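Local coordinates for CurF (Lyngbya majuscula, PDB 2Q35), which probably catalyses the decarboxylation step of polyketide chain beta-branching through a lyase domain with the crotonase fold, at residues A[34-39]-A[83-88]; A[104-109]-A[123-128]; A[133-138]-A[221-226]. The protein carries 1 engineered substitution. All blocks are in the same frame, centred on the assembly; numbering follows the deposited sequence.

How the interactions relate
All three interactions are largely buried, but their chemistry differs. Interactions 1 and 2 have no hydrogen bond between their segments: interaction 1 joins two helices beside the main sheet, while interaction 2, the nearest to the chain centre, sets helix 104-110 against the end of strand 122-124 and the turn after it. Interaction 3 lies farther out, beside a second subunit, and is held by hydrogen bonds and a water. The contacts connect in a row. I86 of interaction 1 packs on L108 of interaction 2 (CG1 to CD1, 3.7 Å), and F127 of interaction 2 lies against P134, V135 and T138 of interaction 3.

Interaction 1 (A[34-39]-A[83-88]); sequences GLRHCF and SGLILD
L85 presses its forked end onto helix 29-44 at L35 and R36, joining two neighbouring crossovers of the crotonase fold. Helix 29-44 lies in the beta-alpha-beta crossover between strands 13-18 and 50-54, and helix 83-87 in the next one, between 50-54 and 93-97. The short helical segments run nearly parallel, at 20°, with their axes 10.4 Å apart, and a few long apolar side chains bridge that distance. L85 has CG anti to its amide nitrogen (chi1 -158°), which aims both methyls across the gap. CD1 rests closest to the backbone, 3.7 Å from R36 CA, while CD2 lies 3.9 Å from L35 CB. Cut back to an alanine, this position loses the fork and is likely to leave a gap beside L35 and the R36 backbone.

The tight side faces the sheet. L35 and F39 both reach strands 13-18 and 50-54, meeting M18 and L53, and I16 and V51, respectively; I86 also packs on L53. On the solvent side the contact thins out. The R36 side chain starts near L85, with CB 4.2 Å from L85 CD1, then bends away at chi2 and chi3 so that its guanidinium group forms a salt bridge with E33 on its own helix. The F39 ring marks the buried end: the carbonyl oxygen of L85 lies over one face, and I86 CD1 comes in obliquely, 3.8 Å from F39 CE2 and 3.9 Å from F39 CZ.

Interaction 2 (A[104-109]-A[123-128]); sequences GGLLLG and YATNFM
The Y123 and F127 rings flank the start of helix 104-110, Y123 meeting L106 and F127 meeting G104, each at a slant. L106 CD1 approaches the Y123 ring obliquely, 4.3 Å from CD1 of that ring, while F117 meets the same ring edge-to-face. The Y123 hydroxyl is fixed by hydrogen bonds to M97 O and S118 N, which hold the ring in place beside the leucine. At the other end the F127 ring brings CZ to 4.0 Å from G104 N, again at an oblique approach. F132, P134 and T138 also pack round this phenylalanine.

Between the rings L106 does most of the touching. Its CG is anti to the backbone nitrogen (chi1 173°), and this carries the fork down to the strand end, where CB and CD2 both reach the carbonyl oxygen of A124 at 3.8 Å. CD2 also touches T125 CG2 at 3.7 Å, the two side chains crossing obliquely. That threonine methyl is shared, since L107 CD2 reaches it at 4.1 Å from the next position along the helix. No hydrogen bond links the two segments.

In related crotonases the glycine-rich start of this helix supplies an amide of the oxyanion hole, and a glycerol about 4 Å from the F127 side chain is consistent with a pocket nearby. On the strand side, A124 is tied by backbone hydrogen bonds to S101 and G103, and Y123 to Y161, so strand 122-124 sits between strands 100-102 and 161-162; L142 of helix 138-146 and M154 of helix 148-157 pack against the leucine-threonine cluster.

Interaction 3 (A[133-138]-A[221-226]); sequences TPVGAT and KELEIH
The N-terminal end of helix 138-146 is gripped by E222 of the long helix 197-230. E222 OE1 accepts the T138 amide at 2.9 Å from T138 N, on its syn side but 33° out of the carboxylate plane, and OE2 takes the amide of S139. Both oxygens thus serve the first turn of the helix, whose N-cap is A137; amides lacking a partner within the helix there would probably favour a charged carboxylate.

This joins segment 133-138, the loop leading into helix 138-146 of the crotonase core, to the C-terminal helical region, at a subunit border where H206 of a second subunit packs on E222 and I225. One turn along from E222, H226 stands with CG anti to its backbone nitrogen (chi1 173°), and its ND1 donates to T133 O at 2.9 Å, nearly straight (174°) and in the ring plane. V135 CG1 sits over one ring face, 3.6 Å from the H226 centroid, a CH-pi contact. NE2 is hydrogen-bonded to K72, and a glycerol lies about 3 Å from the side chain. Between loop and helix a water accepts from T133 OG1, itself also hydrogen-bonded to T229 OG1, and donates to P134 O, at 2.6 Å, and to E222 O.

Interaction 1 (A[34-39]-A[83-88])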
loop_
_atom_site.group_PDB
_atom_site.type_symbol
_atom_site.label_atom_id
_atom_site.label_comp_id
_atom_site.label_asym_id
_atom_site.label_seq_id
_atom_site.Cartn_x
_atom_site.Cartn_y
_atom_site.Cartn_z
ATOM N N GLY A 34 -7.095 8.655 32.925
ATOM C CA GLY A 34 -7.253 7.229 33.154
ATOM C C GLY A 34 -6.451 6.397 32.157
ATOM O O GLY A 34 -5.915 5.335 32.502
ATOM N N LEU A 35 -6.356 6.871 30.916
ATOM C CA LEU A 35 -5.452 6.229 29.954
ATOM C C LEU A 35 -3.988 6.327 30.407
ATOM O O LEU A 35 -3.271 5.316 30.367
ATOM C CB LEU A 35 -5.625 6.824 28.546
ATOM C CG LEU A 35 -6.877 6.434 27.785
ATOM C CD1 LEU A 35 -6.972 7.329 26.555
ATOM C CD2 LEU A 35 -6.839 4.906 27.384
ATOM N N ARG A 36 -3.563 7.513 30.860
ATOM C CA ARG A 36 -2.205 7.654 31.381
ATOM C C ARG A 36 -1.949 6.652 32.522
ATOM O O ARG A 36 -0.962 5.908 32.507
ATOM C CB ARG A 36 -1.913 9.097 31.820
ATOM C CG ARG A 36 -0.446 9.273 32.208
ATOM C CD ARG A 36 -0.186 10.330 33.323
ATOM N NE ARG A 36 -1.018 10.116 34.515
ATOM C CZ ARG A 36 -0.821 9.171 35.440
ATOM N NH1 ARG A 36 0.202 8.308 35.363
ATOM N NH2 ARG A 36 -1.677 9.086 36.448
ATOM N N HIS A 37 -2.866 6.617 33.483
ATOM C CA HIS A 37 -2.729 5.710 34.603
ATOM C C HIS A 37 -2.671 4.253 34.182
ATOM O O HIS A 37 -1.792 3.500 34.590
ATOM C CB HIS A 37 -3.854 5.905 35.615
ATOM C CG HIS A 37 -3.775 4.943 36.754
ATOM N ND1 HIS A 37 -2.786 5.002 37.723
ATOM C CD2 HIS A 37 -4.516 3.848 37.041
ATOM C CE1 HIS A 37 -2.957 4.010 38.579
ATOM N NE2 HIS A 37 -3.996 3.293 38.188
ATOM N N CYS A 38 -3.614 3.827 33.361
ATOM C CA CYS A 38 -3.613 2.408 33.016
ATOM C C CYS A 38 -2.387 1.999 32.205
ATOM O O CYS A 38 -1.847 0.922 32.427
ATOM C CB CYS A 38 -4.881 2.019 32.287
ATOM S SG CYS A 38 -6.337 2.018 33.385
ATOM N N PHE A 39 -1.918 2.879 31.313
ATOM C CA PHE A 39 -0.685 2.572 30.565
ATOM C C PHE A 39 0.567 2.582 31.455
ATOM O O PHE A 39 1.494 1.815 31.197
ATOM C CB PHE A 39 -0.529 3.446 29.324
ATOM C CG PHE A 39 -1.305 2.920 28.135
ATOM C CD1 PHE A 39 -0.806 1.852 27.387
ATOM C CD2 PHE A 39 -2.508 3.499 27.744
ATOM C CE1 PHE A 39 -1.515 1.335 26.263
ATOM C CE2 PHE A 39 -3.230 2.990 26.632
ATOM C CZ PHE A 39 -2.732 1.915 25.891
ATOM N N SER A 83 -1.180 10.974 21.238
ATOM C CA SER A 83 -0.335 10.057 20.505
ATOM C C SER A 83 0.810 9.531 21.359
ATOM O O SER A 83 1.072 8.326 21.347
ATOM C CB SER A 83 0.188 10.671 19.207
ATOM O OG SER A 83 1.076 11.744 19.466
ATOM N N GLY A 84 1.474 10.412 22.107
ATOM C CA GLY A 84 2.628 9.977 22.910
ATOM C C GLY A 84 2.258 8.913 23.910
ATOM O O GLY A 84 3.042 7.990 24.156
ATOM N N LEU A 85 1.052 9.020 24.465
ATOM C CA LEU A 85 0.516 8.039 25.398
ATOM C C LEU A 85 0.511 6.632 24.801
ATOM O O LEU A 85 0.934 5.661 25.436
ATOM C CB LEU A 85 -0.923 8.421 25.742
ATOM C CG LEU A 85 -1.599 7.939 27.017
ATOM C CD1 LEU A 85 -0.575 7.675 28.109
ATOM C CD2 LEU A 85 -2.574 9.047 27.435
ATOM N N ILE A 86 -0.002 6.523 23.584
ATOM C CA ILE A 86 -0.121 5.224 22.917
ATOM C C ILE A 86 1.223 4.758 22.360
ATOM O O ILE A 86 1.612 3.592 22.527
ATOM C CB ILE A 86 -1.129 5.288 21.743
ATOM C CG1 ILE A 86 -2.529 5.695 22.232
ATOM C CG2 ILE A 86 -1.171 3.959 20.969
ATOM C CD1 ILE A 86 -3.183 4.705 23.231
ATOM N N LEU A 87 1.937 5.674 21.701
ATOM C CA LEU A 87 3.177 5.321 21.008
ATOM C C LEU A 87 4.327 4.977 21.956
ATOM O O LEU A 87 5.265 4.263 21.576
ATOM C CB LEU A 87 3.602 6.441 20.057
ATOM C CG LEU A 87 2.639 6.692 18.903
ATOM C CD1 LEU A 87 3.123 7.929 18.131
ATOM C CD2 LEU A 87 2.462 5.460 17.988
ATOM N N ASP A 88 4.244 5.469 23.186
ATOM C CA ASP A 88 5.247 5.136 24.204
ATOM C C ASP A 88 5.120 3.709 24.755
ATOM O O ASP A 88 6.083 3.191 25.322
ATOM C CB ASP A 88 5.241 6.152 25.341
ATOM C CG ASP A 88 6.018 7.429 24.994
ATOM O OD1 ASP A 88 6.627 7.514 23.894
ATOM O OD2 ASP A 88 6.029 8.345 25.842
#

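Interaction 2 (A[104-109]-A[123-128])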
loop_
_atom_site.group_PDB
_atom_site.type_symbol
_atom_site.label_atom_id
_atom_site.label_comp_id
_atom_site.label_asym_id
_atom_site.label_seq_id
_atom_site.Cartn_x
_atom_site.Cartn_y
_atom_site.Cartn_z
ATOM N N GLY A 104 -10.090 12.557 16.409
ATOM C CA GLY A 104 -8.994 12.056 17.238
ATOM C C GLY A 104 -9.259 10.657 17.774
ATOM O O GLY A 104 -8.318 9.890 18.047
ATOM N N GLY A 105 -10.542 10.314 17.946
ATOM C CA GLY A 105 -10.901 8.985 18.451
ATOM C C GLY A 105 -10.601 7.878 17.445
ATOM O O GLY A 105 -10.260 6.755 17.827
ATOM N N LEU A 106 -10.737 8.179 16.159
ATOM C CA LEU A 106 -10.351 7.205 15.133
ATOM C C LEU A 106 -8.822 7.108 15.137
ATOM O O LEU A 106 -8.274 6.016 15.060
ATOM C CB LEU A 106 -10.872 7.599 13.739
ATOM C CG LEU A 106 -10.394 6.748 12.569
ATOM C CD1 LEU A 106 -10.819 5.289 12.766
ATOM C CD2 LEU A 106 -10.892 7.303 11.199
ATOM N N LEU A 107 -8.139 8.249 15.216
ATOM C CA LEU A 107 -6.665 8.205 15.249
ATOM C C LEU A 107 -6.130 7.447 16.441
ATOM O O LEU A 107 -5.165 6.701 16.311
ATOM C CB LEU A 107 -6.056 9.610 15.184
ATOM C CG LEU A 107 -5.897 10.149 13.749
ATOM C CD1 LEU A 107 -4.806 9.344 13.015
ATOM C CD2 LEU A 107 -7.198 10.158 12.938
ATOM N N LEU A 108 -6.779 7.606 17.601
ATOM C CA LEU A 108 -6.395 6.884 18.806
ATOM C C LEU A 108 -6.309 5.397 18.541
ATOM O O LEU A 108 -5.345 4.728 18.922
ATOM C CB LEU A 108 -7.421 7.122 19.907
ATOM C CG LEU A 108 -7.029 6.505 21.263
ATOM C CD1 LEU A 108 -5.867 7.282 21.895
ATOM C CD2 LEU A 108 -8.205 6.483 22.221
ATOM N N GLY A 109 -7.342 4.847 17.884
ATOM C CA GLY A 109 -7.250 3.440 17.543
ATOM C C GLY A 109 -6.190 3.138 16.508
ATOM O O GLY A 109 -5.513 2.105 16.586
ATOM N N TYR A 123 -17.304 5.486 11.512
ATOM C CA TYR A 123 -15.898 5.954 11.650
ATOM C C TYR A 123 -15.685 7.189 10.780
ATOM O O TYR A 123 -16.120 7.238 9.637
ATOM C CB TYR A 123 -14.930 4.815 11.254
ATOM C CG TYR A 123 -15.182 3.591 12.106
ATOM C CD1 TYR A 123 -14.645 3.485 13.382
ATOM C CD2 TYR A 123 -16.075 2.598 11.676
ATOM C CE1 TYR A 123 -14.919 2.395 14.202
ATOM C CE2 TYR A 123 -16.359 1.518 12.482
ATOM C CZ TYR A 123 -15.799 1.422 13.737
ATOM O OH TYR A 123 -16.078 0.368 14.570
ATOM N N ALA A 124 -14.975 8.200 11.299
ATOM C CA ALA A 124 -14.808 9.424 10.513
ATOM C C ALA A 124 -13.534 10.148 10.947
ATOM O O ALA A 124 -13.224 10.155 12.132
ATOM C CB ALA A 124 -15.976 10.367 10.705
ATOM N N THR A 125 -12.832 10.744 9.980
ATOM C CA THR A 125 -11.831 11.787 10.272
ATOM C C THR A 125 -12.626 13.040 9.920
ATOM O O THR A 125 -12.662 13.454 8.752
ATOM C CB THR A 125 -10.580 11.690 9.365
ATOM O OG1 THR A 125 -10.963 11.529 7.995
ATOM C CG2 THR A 125 -9.666 10.520 9.746
ATOM N N ASN A 126 -13.322 13.588 10.917
ATOM C CA ASN A 126 -14.370 14.598 10.697
ATOM C C ASN A 126 -13.887 16.056 10.694
ATOM O O ASN A 126 -14.680 16.981 10.582
ATOM C CB ASN A 126 -15.521 14.425 11.695
ATOM C CG ASN A 126 -15.049 14.422 13.115
ATOM O OD1 ASN A 126 -13.883 14.738 13.395
ATOM N ND2 ASN A 126 -15.946 14.075 14.045
ATOM N N PHE A 127 -12.575 16.258 10.783
ATOM C CA PHE A 127 -12.044 17.608 10.783
ATOM C C PHE A 127 -12.629 18.466 9.663
ATOM O O PHE A 127 -13.138 19.559 9.907
ATOM C CB PHE A 127 -10.519 17.549 10.683
ATOM C CG PHE A 127 -9.893 16.511 11.579
ATOM C CD1 PHE A 127 -9.704 16.768 12.943
ATOM C CD2 PHE A 127 -9.486 15.283 11.064
ATOM C CE1 PHE A 127 -9.103 15.815 13.781
ATOM C CE2 PHE A 127 -8.895 14.332 11.892
ATOM C CZ PHE A 127 -8.709 14.608 13.265
ATOM N N MET A 128 -12.588 17.963 8.432
ATOM C CA MET A 128 -13.026 18.774 7.295
ATOM C C MET A 128 -14.543 18.967 7.228
ATOM O O MET A 128 -15.030 19.864 6.523
ATOM C CB MET A 128 -12.476 18.225 5.977
ATOM C CG MET A 128 -10.941 18.397 5.836
ATOM S SD MET A 128 -10.489 20.099 5.449
ATOM C CE MET A 128 -10.745 20.119 3.679
#

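Interaction 3 (A[133-138]-A[221-226])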
loop_
_atom_site.group_PDB
_atom_site.type_symbol
_atom_site.label_atom_id
_atom_site.label_comp_id
_atom_site.label_asym_id
_atom_site.label_seq_id
_atom_site.Cartn_x
_atom_site.Cartn_y
_atom_site.Cartn_z
ATOM N N THR A 133 -8.512 21.634 8.730
ATOM C CA THR A 133 -7.615 20.517 8.384
ATOM C C THR A 133 -7.245 19.688 9.620
ATOM O O THR A 133 -7.424 20.150 10.754
ATOM C CB THR A 133 -6.340 21.040 7.698
ATOM O OG1 THR A 133 -5.731 22.011 8.556
ATOM C CG2 THR A 133 -6.688 21.732 6.370
ATOM N N PRO A 134 -6.786 18.438 9.419
ATOM C CA PRO A 134 -6.535 17.513 10.549
ATOM C C PRO A 134 -5.403 17.902 11.502
ATOM O O PRO A 134 -4.595 18.792 11.208
ATOM C CB PRO A 134 -6.172 16.183 9.855
ATOM C CG PRO A 134 -6.748 16.313 8.477
ATOM C CD PRO A 134 -6.620 17.771 8.106
ATOM N N VAL A 135 -5.398 17.244 12.658
ATOM C CA VAL A 135 -4.285 17.232 13.602
ATOM C C VAL A 135 -3.980 15.790 13.985
ATOM O O VAL A 135 -4.779 14.872 13.737
ATOM C CB VAL A 135 -4.586 18.060 14.894
ATOM C CG1 VAL A 135 -4.716 19.509 14.546
ATOM C CG2 VAL A 135 -5.874 17.570 15.558
ATOM N N GLY A 136 -2.813 15.563 14.561
ATOM C CA GLY A 136 -2.499 14.234 15.086
ATOM C C GLY A 136 -1.731 13.328 14.146
ATOM O O GLY A 136 -1.600 12.126 14.421
ATOM N N ALA A 137 -1.139 13.913 13.094
ATOM C CA ALA A 137 -0.481 13.141 12.032
ATOM C C ALA A 137 -1.509 12.238 11.363
ATOM O O ALA A 137 -1.251 11.049 11.085
ATOM C CB ALA A 137 0.716 12.311 12.571
ATOM N N THR A 138 -2.680 12.811 11.115
ATOM C CA THR A 138 -3.784 12.082 10.461
ATOM C C THR A 138 -3.382 11.530 9.100
ATOM O O THR A 138 -3.658 10.356 8.785
ATOM C CB THR A 138 -5.038 12.983 10.318
ATOM O OG1 THR A 138 -5.588 13.214 11.614
ATOM C CG2 THR A 138 -6.114 12.316 9.464
ATOM N N LYS A 221 3.676 19.755 11.303
ATOM C CA LYS A 221 3.167 20.308 10.040
ATOM C C LYS A 221 1.632 20.400 10.047
ATOM O O LYS A 221 1.051 21.422 9.629
ATOM C CB LYS A 221 3.650 19.494 8.837
ATOM C CG LYS A 221 5.128 19.616 8.520
ATOM C CD LYS A 221 5.476 18.856 7.253
ATOM C CE LYS A 221 6.954 19.001 6.887
ATOM N NZ LYS A 221 7.364 17.969 5.879
ATOM N N GLU A 222 0.968 19.344 10.528
ATOM C CA GLU A 222 -0.486 19.374 10.621
ATOM C C GLU A 222 -0.941 20.459 11.600
ATOM O O GLU A 222 -1.880 21.211 11.307
ATOM C CB GLU A 222 -1.046 17.995 11.000
ATOM C CG GLU A 222 -0.950 16.992 9.849
ATOM C CD GLU A 222 -1.923 15.829 10.020
ATOM O OE1 GLU A 222 -2.448 15.681 11.149
ATOM O OE2 GLU A 222 -2.140 15.111 9.017
ATOM N N LEU A 223 -0.267 20.584 12.743
ATOM C CA LEU A 223 -0.619 21.640 13.675
ATOM C C LEU A 223 -0.572 23.033 13.034
ATOM O O LEU A 223 -1.510 23.827 13.217
ATOM C CB LEU A 223 0.256 21.590 14.936
ATOM C CG LEU A 223 -0.235 22.437 16.110
ATOM C CD1 LEU A 223 -1.695 22.160 16.456
ATOM C CD2 LEU A 223 0.671 22.237 17.346
ATOM N N GLU A 224 0.522 23.327 12.323
ATOM C CA GLU A 224 0.724 24.637 11.675
ATOM C C GLU A 224 -0.389 25.000 10.688
ATOM O O GLU A 224 -0.876 26.136 10.694
ATOM C CB GLU A 224 2.121 24.731 11.027
ATOM C CG GLU A 224 3.178 25.341 11.991
ATOM C CD GLU A 224 4.639 24.899 11.749
ATOM O OE1 GLU A 224 4.997 24.529 10.597
ATOM O OE2 GLU A 224 5.432 24.936 12.736
ATOM N N ILE A 225 -0.808 24.021 9.878
ATOM C CA ILE A 225 -1.828 24.258 8.843
ATOM C C ILE A 225 -3.181 24.354 9.546
ATOM O O ILE A 225 -4.036 25.185 9.197
ATOM C CB ILE A 225 -1.827 23.101 7.795
ATOM C CG1 ILE A 225 -0.473 23.035 7.083
ATOM C CG2 ILE A 225 -2.984 23.255 6.777
ATOM C CD1 ILE A 225 -0.183 21.675 6.450
ATOM N N HIS A 226 -3.364 23.507 10.557
ATOM C CA HIS A 226 -4.591 23.528 11.333
ATOM C C HIS A 226 -4.829 24.875 11.971
ATOM O O HIS A 226 -5.939 25.391 11.952
ATOM C CB HIS A 226 -4.589 22.426 12.387
ATOM C CG HIS A 226 -5.752 22.491 13.323
ATOM N ND1 HIS A 226 -6.952 21.862 13.062
ATOM C CD2 HIS A 226 -5.890 23.086 14.532
ATOM C CE1 HIS A 226 -7.790 22.093 14.059
ATOM N NE2 HIS A 226 -7.171 22.833 14.961
HETATM O O HOH W 1 -3.620 20.344 9.353
#